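Local coordinates for protein yciO (Escherichia coli, PDB 1K7J), which is of unresolved function but probably binds double-stranded RNA, at residues Glu159-Asp162 with Arg163-Gln167. Sequence-based numbering, arbitrary orientation.
Sequences EIKD and RLEKQ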
# COMPACT_ATOMS: atom_id res chain seq x y z
N GLU A 159 -7.39 -18.11 0.50
CA GLU A 159 -6.04 -18.63 0.27
C GLU A 159 -5.10 -17.86 1.19
O GLU A 159 -4.17 -18.42 1.77
CB GLU A 159 -5.64 -18.43 -1.20
CG GLU A 159 -4.26 -18.95 -1.59
CD GLU A 159 -3.12 -18.04 -1.14
OE1 GLU A 159 -3.22 -16.81 -1.37
OE2 GLU A 159 -2.13 -18.55 -0.58
N ILE A 160 -5.34 -16.55 1.32
CA ILE A 160 -4.52 -15.70 2.17
C ILE A 160 -4.62 -16.16 3.63
O ILE A 160 -3.62 -16.20 4.35
CB ILE A 160 -4.96 -14.22 2.05
CG1 ILE A 160 -4.63 -13.72 0.64
CG2 ILE A 160 -4.28 -13.38 3.11
CD1 ILE A 160 -5.11 -12.31 0.35
N LYS A 161 -5.83 -16.50 4.06
CA LYS A 161 -6.06 -16.96 5.42
C LYS A 161 -5.28 -18.26 5.66
O LYS A 161 -4.62 -18.41 6.68
CB LYS A 161 -7.56 -17.20 5.65
CG LYS A 161 -7.94 -17.65 7.06
CD LYS A 161 -9.45 -17.69 7.21
CE LYS A 161 -9.89 -18.08 8.61
NZ LYS A 161 -9.58 -19.50 8.94
N ASP A 162 -5.34 -19.18 4.70
CA ASP A 162 -4.63 -20.45 4.83
C ASP A 162 -3.12 -20.25 4.93
O ASP A 162 -2.44 -20.95 5.68
CB ASP A 162 -4.92 -21.37 3.64
CG ASP A 162 -6.37 -21.80 3.56
OD1 ASP A 162 -7.02 -21.90 4.62
OD2 ASP A 162 -6.85 -22.06 2.44
N ARG A 163 -2.60 -19.29 4.18
CA ARG A 163 -1.17 -19.02 4.17
C ARG A 163 -0.61 -18.14 5.28
O ARG A 163 0.49 -18.40 5.78
CB ARG A 163 -0.76 -18.40 2.83
CG ARG A 163 0.72 -18.03 2.74
CD ARG A 163 1.03 -17.18 1.51
NE ARG A 163 0.69 -17.87 0.27
CZ ARG A 163 1.27 -18.99 -0.16
NH1 ARG A 163 2.23 -19.56 0.57
NH2 ARG A 163 0.91 -19.53 -1.31
N LEU A 164 -1.36 -17.12 5.69
CA LEU A 164 -0.85 -16.19 6.68
C LEU A 164 -1.58 -15.98 8.00
O LEU A 164 -1.20 -15.10 8.77
CB LEU A 164 -0.68 -14.82 6.02
CG LEU A 164 0.24 -14.75 4.80
CD1 LEU A 164 0.10 -13.40 4.12
CD2 LEU A 164 1.67 -15.01 5.23
N GLU A 165 -2.61 -16.77 8.29
CA GLU A 165 -3.33 -16.55 9.54
C GLU A 165 -2.48 -16.68 10.80
O GLU A 165 -2.87 -16.21 11.86
CB GLU A 165 -4.56 -17.45 9.62
CG GLU A 165 -4.28 -18.91 9.87
CD GLU A 165 -5.56 -19.73 9.84
OE1 GLU A 165 -6.59 -19.22 10.33
OE2 GLU A 165 -5.53 -20.87 9.33
N LYS A 166 -1.31 -17.31 10.68
CA LYS A 166 -0.42 -17.46 11.84
C LYS A 166 0.62 -16.35 11.88
O LYS A 166 1.36 -16.22 12.86
CB LYS A 166 0.31 -18.81 11.80
CG LYS A 166 -0.58 -20.03 11.80
CD LYS A 166 0.23 -21.30 12.04
CE LYS A 166 1.30 -21.51 10.98
NZ LYS A 166 2.11 -22.74 11.22
N GLN A 167 0.68 -15.54 10.82
CA GLN A 167 1.68 -14.48 10.75
C GLN A 167 1.17 -13.04 10.79
O GLN A 167 1.96 -12.11 10.93
CB GLN A 167 2.55 -14.68 9.51
CG GLN A 167 3.19 -16.06 9.43
CD GLN A 167 3.92 -16.44 10.70
OE1 GLN A 167 4.81 -15.72 11.16
NE2 GLN A 167 3.55 -17.58 11.27
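Glu159 and Arg163, one helical turn apart, form a salt bridge in which OE2 of Glu159 lies 3.0 Å from NE of Arg163. The N-H...O angle of only 121° makes this hydrogen bond weak, and the carboxylate and guanidinium planes stand 49° apart rather than flush. A second oppositely charged i/i+4 pair, Lys161 and Glu165, is looser still: NZ of Lys161 is 3.3 Å from OE1 of Glu165, a weak salt bridge between partly exposed side chains. Glu165 reaches it with CG set between its backbone N and carbonyl carbon (chi1 72°), a torsion that lays CG 3.2 Å from the Lys161 O. A leucine in place of this glutamate would probably leave the Lys161 ammonium without its carboxylate mate and its end free to turn. Behind these charges run the helical i to i+4 backbone bonds: Arg163 N to Glu159 O, Leu164 N to Ile160 O, the straightest, at 2.8 Å, and Glu165 N to Lys161 O, more bent at 3.1 Å. Gln167 N then bonds to Leu164 O as the chain turns away. Asp156 OD1 accepts from Glu159 N farther back, and Glu154 adds a long, weak ion pair to Arg163. Ile160 and Leu164 are buried, whereas the charged pairs lie at the surface of helix 157-164, which leads into strand 170-173; Glu165 bonds through its backbone to Ser2, just before strand 3-6, the edge strand beside 170-173.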